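Local coordinates for pseudoazurin (Blue copper protein) (Sinorhizobium meliloti, PDB 3TU6) that binds one copper ion per molecule in a cupredoxin fold and probably serves as an electron carrier in the periplasm, at residues Glu56-Lys61 with Ile66-Ser71; Tyr78-Ala81 with Gly87-Gly90. All blocks are in the same frame, centred on the assembly; numbering follows the deposited sequence.

Contact 1 (56-61 with 66-71) closes along the chain before contact 2 (78-81 with 87-90) opens, so the two lie in series, with their centres about 14 Å apart. Strand 67-69 of contact 1 is followed directly by strand 74-79, which leads into contact 2 and pairs there with strand 89-94. Both reach the same mixed sheet, which curls into the barrel of a cupredoxin. They meet physically through the indole of W58, whose CZ2 lies 3.5 Å from CB of Y78. Contact 1 thus packs a loop on an outermost strand, while contact 2, whose centre is about 7 Å from the centre of the chain, supplies two of the four copper ligands.

Contact 1: Glu56-Lys61 with Ile66-Ser71; sequences ETWKGK and ITVTLS
Loop 56-61 and segment 66-71 run in nearly opposite directions, 170° apart end to end; CA of G60 and CA of I66, the closest pair, are 6.1 Å apart, no backbone bond joins the segments, and side chains make the contact. W58 and V68 carry most of it. The methyl CG1 of V68 sits over one face of the indole, 3.5 Å from the centroid of the W58 five-membered ring and 15° off its normal, a CH-pi contact displaced toward CD2. With W58 CG between its own N and carbonyl carbon (chi1 73°) and the ring turned across the CA-CB bond, that face meets the methyl. CD1 of I66 reaches back to the stem of the same residue, 4.2 Å from W58 CB, and touches CA of G60 at the same distance. At the outer edge, OE2 of E56 lies 3.1 Å from OG1 of T69. The indole NE1 is hydrogen-bonded to S44 OG, which helps fix the ring's rotation. Replacing W58 with an alanine would probably leave the V68 methyl without its aromatic face and the S44 hydroxyl without its indole partner. V68 and I66 are backbone-bonded to V33 and F35 of strand 32-36; W58, which also packs on Y76, and G60 are backbone-bonded to L46 and S44. The apolar part thereby closes the side of the cupredoxin barrel between outermost strands 45-46 and 67-69.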
ATOM      1  N   GLU A  56      -6.795   9.233   8.378  1.00 43.52           N
ATOM      2  CA  GLU A  56      -5.546   9.348   9.126  1.00 44.97           C
ATOM      3  C   GLU A  56      -4.389   8.826   8.282  1.00 42.58           C
ATOM      4  O   GLU A  56      -4.490   7.758   7.676  1.00 43.49           O
ATOM      5  CB  GLU A  56      -5.621   8.567  10.441  1.00 45.97           C
ATOM      6  CG  GLU A  56      -6.578   9.161  11.464  1.00 54.60           C
ATOM      7  CD  GLU A  56      -6.440   8.527  12.839  1.00 65.58           C
ATOM      8  OE1 GLU A  56      -6.763   9.203  13.839  1.00 75.21           O
ATOM      9  OE2 GLU A  56      -6.008   7.357  12.923  1.00 71.02           O
ATOM     10  N   THR A  57      -3.300   9.588   8.244  1.00 40.00           N
ATOM     11  CA  THR A  57      -2.118   9.221   7.467  1.00 37.47           C
ATOM     12  C   THR A  57      -1.094   8.524   8.353  1.00 33.34           C
ATOM     13  O   THR A  57      -1.247   8.480   9.576  1.00 33.85           O
ATOM     14  CB  THR A  57      -1.453  10.461   6.836  1.00 37.57           C
ATOM     15  OG1 THR A  57      -0.856  11.264   7.862  1.00 37.75           O
ATOM     16  CG2 THR A  57      -2.476  11.292   6.071  1.00 40.37           C
ATOM     17  N   TRP A  58      -0.055   7.976   7.730  1.00 29.00           N
ATOM     18  CA  TRP A  58       1.047   7.372   8.470  1.00 25.63           C
ATOM     19  C   TRP A  58       2.374   7.515   7.728  1.00 25.02           C
ATOM     20  O   TRP A  58       2.411   7.615   6.499  1.00 21.27           O
ATOM     21  CB  TRP A  58       0.758   5.899   8.783  1.00 25.10           C
ATOM     22  CG  TRP A  58       0.853   4.968   7.610  1.00 22.58           C
ATOM     23  CD1 TRP A  58       1.963   4.296   7.185  1.00 25.16           C
ATOM     24  CD2 TRP A  58      -0.209   4.585   6.727  1.00 27.68           C
ATOM     25  NE1 TRP A  58       1.662   3.527   6.086  1.00 24.48           N
ATOM     26  CE2 TRP A  58       0.335   3.686   5.785  1.00 27.67           C
ATOM     27  CE3 TRP A  58      -1.566   4.919   6.638  1.00 30.20           C
ATOM     28  CZ2 TRP A  58      -0.431   3.117   4.764  1.00 30.44           C
ATOM     29  CZ3 TRP A  58      -2.328   4.352   5.624  1.00 26.50           C
ATOM     30  CH2 TRP A  58      -1.757   3.461   4.701  1.00 32.38           C
ATOM     31  N   LYS A  59       3.457   7.525   8.499  1.00 23.84           N
ATOM     32  CA  LYS A  59       4.803   7.643   7.959  1.00 25.15           C
ATOM     33  C   LYS A  59       5.755   6.832   8.835  1.00 23.39           C
ATOM     34  O   LYS A  59       6.370   7.358   9.762  1.00 26.88           O
ATOM     35  CB  LYS A  59       5.219   9.118   7.899  1.00 24.76           C
ATOM     36  CG  LYS A  59       6.560   9.370   7.215  1.00 32.43           C
ATOM     37  CD  LYS A  59       6.915  10.854   7.189  1.00 40.60           C
ATOM     38  CE  LYS A  59       6.091  11.623   6.165  1.00 46.66           C
ATOM     39  NZ  LYS A  59       6.447  13.070   6.134  1.00 49.55           N
ATOM     40  N   GLY A  60       5.853   5.540   8.538  1.00 21.74           N
ATOM     41  CA  GLY A  60       6.676   4.628   9.321  1.00 21.84           C
ATOM     42  C   GLY A  60       8.161   4.852   9.109  1.00 21.02           C
ATOM     43  O   GLY A  60       8.589   5.239   8.022  1.00 19.37           O
ATOM     44  N   LYS A  61       8.946   4.611  10.156  1.00 19.26           N
ATOM     45  CA  LYS A  61      10.403   4.680  10.059  1.00 22.41           C
ATOM     46  C   LYS A  61      10.931   3.404   9.406  1.00 22.48           C
ATOM     47  O   LYS A  61      10.190   2.432   9.240  1.00 22.18           O
ATOM     48  CB  LYS A  61      11.030   4.859  11.446  1.00 22.25           C
ATOM     49  CG  LYS A  61      10.583   6.117  12.193  1.00 26.49           C
ATOM     50  CD  LYS A  61      11.106   7.387  11.536  1.00 38.99           C
ATOM     51  CE  LYS A  61      10.724   8.628  12.337  1.00 41.00           C
ATOM     52  NZ  LYS A  61       9.253   8.847  12.375  1.00 44.68           N
ATOM     53  N   ILE A  66       4.943  -0.879  11.788  1.00 28.86           N
ATOM     54  CA  ILE A  66       3.838  -0.006  12.170  1.00 28.92           C
ATOM     55  C   ILE A  66       2.482  -0.652  11.886  1.00 28.69           C
ATOM     56  O   ILE A  66       2.301  -1.314  10.863  1.00 28.28           O
ATOM     57  CB  ILE A  66       3.935   1.367  11.447  1.00 29.16           C
ATOM     58  CG1 ILE A  66       2.984   2.386  12.084  1.00 35.58           C
ATOM     59  CG2 ILE A  66       3.650   1.226   9.953  1.00 26.82           C
ATOM     60  CD1 ILE A  66       3.174   3.797  11.566  1.00 41.67           C
ATOM     61  N   THR A  67       1.541  -0.460  12.807  1.00 29.19           N
ATOM     62  CA  THR A  67       0.159  -0.882  12.614  1.00 28.68           C
ATOM     63  C   THR A  67      -0.686   0.350  12.322  1.00 27.90           C
ATOM     64  O   THR A  67      -0.694   1.299  13.106  1.00 28.18           O
ATOM     65  CB  THR A  67      -0.392  -1.606  13.855  1.00 29.94           C
ATOM     66  OG1 THR A  67       0.340  -2.819  14.065  1.00 31.83           O
ATOM     67  CG2 THR A  67      -1.869  -1.937  13.678  1.00 30.72           C
ATOM     68  N   VAL A  68      -1.389   0.329  11.192  1.00 26.55           N
ATOM     69  CA  VAL A  68      -2.224   1.454  10.772  1.00 26.25           C
ATOM     70  C   VAL A  68      -3.707   1.146  10.963  1.00 28.12           C
ATOM     71  O   VAL A  68      -4.141   0.003  10.804  1.00 27.78           O
ATOM     72  CB  VAL A  68      -1.960   1.838   9.294  1.00 25.99           C
ATOM     73  CG1 VAL A  68      -0.483   2.142   9.083  1.00 25.94           C
ATOM     74  CG2 VAL A  68      -2.417   0.736   8.351  1.00 23.04           C
ATOM     75  N   THR A  69      -4.472   2.177  11.316  1.00 30.36           N
ATOM     76  CA  THR A  69      -5.920   2.078  11.464  1.00 32.33           C
ATOM     77  C   THR A  69      -6.589   2.501  10.161  1.00 31.70           C
ATOM     78  O   THR A  69      -6.099   3.396   9.472  1.00 32.18           O
ATOM     79  CB  THR A  69      -6.427   2.986  12.602  1.00 34.34           C
ATOM     80  OG1 THR A  69      -6.038   4.342  12.346  1.00 37.60           O
ATOM     81  CG2 THR A  69      -5.851   2.540  13.939  1.00 34.70           C
ATOM     82  N   LEU A  70      -7.709   1.861   9.834  1.00 31.16           N
ATOM     83  CA  LEU A  70      -8.395   2.086   8.562  1.00 31.77           C
ATOM     84  C   LEU A  70      -9.884   2.346   8.784  1.00 31.86           C
ATOM     85  O   LEU A  70     -10.729   1.521   8.433  1.00 31.67           O
ATOM     86  CB  LEU A  70      -8.196   0.877   7.646  1.00 31.83           C
ATOM     87  CG  LEU A  70      -6.749   0.520   7.298  1.00 32.98           C
ATOM     88  CD1 LEU A  70      -6.678  -0.864   6.667  1.00 35.34           C
ATOM     89  CD2 LEU A  70      -6.140   1.570   6.378  1.00 30.32           C
ATOM     90  N   SER A  71     -10.196   3.503   9.361  1.00 32.13           N
ATOM     91  CA  SER A  71     -11.571   3.848   9.721  1.00 34.10           C
ATOM     92  C   SER A  71     -12.416   4.224   8.506  1.00 33.58           C
ATOM     93  O   SER A  71     -13.517   3.701   8.329  1.00 33.92           O
ATOM     94  CB  SER A  71     -11.591   4.992  10.740  1.00 35.12           C
ATOM     95  OG  SER A  71     -11.081   4.567  11.992  1.00 37.05           O
TER

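Contact 2: Tyr78-Ala81 with Gly87-Gly90; sequences YQCA and GMIG. With CU (copper (II) ion), chain B.
Two sulfur atoms from facing chain segments meet on one copper ion: SG of C80 binds it at 2.2 Å and SD of M88 at 2.5 Å. Both side chains leave with their gamma atom opposite the backbone N (chi1 173° for C80, -171° for M88), and M88 stays extended to its sulfur; on the way CG of M88 packs against CB of C80 at 3.6 Å. A backbone bond from C80 N to M88 O, 3.1 Å long and almost in line with the carbonyl, helps hold the two ligand residues side by side. M88 is itself the centre of an inverse gamma turn closed by I89 N and G87 O. Farther from the metal, Y78 and G90 form an antiparallel hydrogen-bonded pair with both N-H···O bonds made, while Q79 and I89 form the non-hydrogen-bonded pair beside it, where CB of Q79 meets CG2 of I89 at 3.9 Å. The tyrosine ring folds over G90, whose CA lies 3.9 Å from the Y78 ring centroid in a CH-pi contact; a CB there would probably collide with OH of Y78. H42 and H83 complete the copper site seen here. Strands 74-79 and 89-94 form the hairpin: I89 faces helix 112-125, whereas Y78 points into the barrel, edge-to-face with F20 of strand 19-27 and F35 of strand 32-36.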
ATOM      1  N   TYR A  78       0.188   3.538  -0.557  1.00 19.93           N
ATOM      2  CA  TYR A  78       1.363   3.756   0.287  1.00 19.40           C
ATOM      3  C   TYR A  78       2.632   3.285  -0.424  1.00 19.70           C
ATOM      4  O   TYR A  78       2.562   2.570  -1.427  1.00 20.59           O
ATOM      5  CB  TYR A  78       1.191   3.041   1.631  1.00 18.97           C
ATOM      6  CG  TYR A  78       1.179   1.530   1.545  1.00 19.57           C
ATOM      7  CD1 TYR A  78       2.363   0.804   1.612  1.00 10.53           C
ATOM      8  CD2 TYR A  78      -0.015   0.827   1.401  1.00 17.58           C
ATOM      9  CE1 TYR A  78       2.364  -0.576   1.528  1.00 13.39           C
ATOM     10  CE2 TYR A  78      -0.026  -0.562   1.327  1.00 20.81           C
ATOM     11  CZ  TYR A  78       1.169  -1.256   1.391  1.00 16.49           C
ATOM     12  OH  TYR A  78       1.177  -2.628   1.319  1.00 16.41           O
ATOM     13  N   GLN A  79       3.786   3.682   0.107  1.00 16.70           N
ATOM     14  CA  GLN A  79       5.064   3.425  -0.552  1.00 16.99           C
ATOM     15  C   GLN A  79       6.187   3.106   0.426  1.00 16.63           C
ATOM     16  O   GLN A  79       6.069   3.351   1.628  1.00 19.00           O
ATOM     17  CB  GLN A  79       5.471   4.647  -1.381  1.00 16.59           C
ATOM     18  CG  GLN A  79       5.775   5.895  -0.549  1.00 19.08           C
ATOM     19  CD  GLN A  79       6.244   7.067  -1.392  1.00 27.50           C
ATOM     20  OE1 GLN A  79       5.687   7.348  -2.453  1.00 29.16           O
ATOM     21  NE2 GLN A  79       7.270   7.762  -0.915  1.00 25.64           N
ATOM     22  N   CYS A  80       7.272   2.557  -0.114  1.00 15.21           N
ATOM     23  CA  CYS A  80       8.548   2.469   0.585  1.00 18.29           C
ATOM     24  C   CYS A  80       9.447   3.560   0.018  1.00 18.49           C
ATOM     25  O   CYS A  80       9.767   3.542  -1.169  1.00 19.18           O
ATOM     26  CB  CYS A  80       9.192   1.099   0.369  1.00 16.90           C
ATOM     27  SG  CYS A  80      10.868   0.959   1.027  1.00 20.67           S
ATOM     28  N   ALA A  81       9.854   4.507   0.861  1.00 20.18           N
ATOM     29  CA  ALA A  81      10.625   5.668   0.404  1.00 21.67           C
ATOM     30  C   ALA A  81      11.937   5.286  -0.293  1.00 21.63           C
ATOM     31  O   ALA A  81      12.226   5.794  -1.378  1.00 24.26           O
ATOM     32  CB  ALA A  81      10.889   6.631   1.564  1.00 23.44           C
ATOM     33  N   GLY A  87       9.653   0.655  -7.706  1.00 22.33           N
ATOM     34  CA  GLY A  87       8.296   0.126  -7.842  1.00 21.18           C
ATOM     35  C   GLY A  87       7.680  -0.434  -6.571  1.00 19.12           C
ATOM     36  O   GLY A  87       6.632  -1.079  -6.628  1.00 16.99           O
ATOM     37  N   MET A  88       8.306  -0.184  -5.421  1.00 17.37           N
ATOM     38  CA  MET A  88       7.818  -0.729  -4.156  1.00 16.58           C
ATOM     39  C   MET A  88       6.678   0.114  -3.582  1.00 19.26           C
ATOM     40  O   MET A  88       6.879   0.937  -2.683  1.00 16.07           O
ATOM     41  CB  MET A  88       8.958  -0.867  -3.139  1.00 16.55           C
ATOM     42  CG  MET A  88       8.550  -1.620  -1.879  1.00 14.25           C
ATOM     43  SD  MET A  88       9.928  -2.297  -0.934  1.00 18.17           S
ATOM     44  CE  MET A  88       9.034  -3.118   0.382  1.00 19.63           C
ATOM     45  N   ILE A  89       5.481  -0.092  -4.127  1.00 20.79           N
ATOM     46  CA  ILE A  89       4.262   0.491  -3.574  1.00 20.86           C
ATOM     47  C   ILE A  89       3.239  -0.611  -3.306  1.00 21.02           C
ATOM     48  O   ILE A  89       3.345  -1.718  -3.843  1.00 19.45           O
ATOM     49  CB  ILE A  89       3.646   1.565  -4.505  1.00 20.86           C
ATOM     50  CG1 ILE A  89       3.320   0.986  -5.887  1.00 19.66           C
ATOM     51  CG2 ILE A  89       4.592   2.748  -4.649  1.00 24.26           C
ATOM     52  CD1 ILE A  89       2.455   1.904  -6.735  1.00 17.60           C
ATOM     53  N   GLY A  90       2.259  -0.297  -2.467  1.00 20.61           N
ATOM     54  CA  GLY A  90       1.166  -1.215  -2.169  1.00 19.46           C
ATOM     55  C   GLY A  90      -0.138  -0.472  -1.978  1.00 18.28           C
ATOM     56  O   GLY A  90      -0.160   0.760  -1.923  1.00 17.83           O
TER
HETATM   57 CU    CU B 201      11.649  -1.031   0.365  1.00 19.69          CU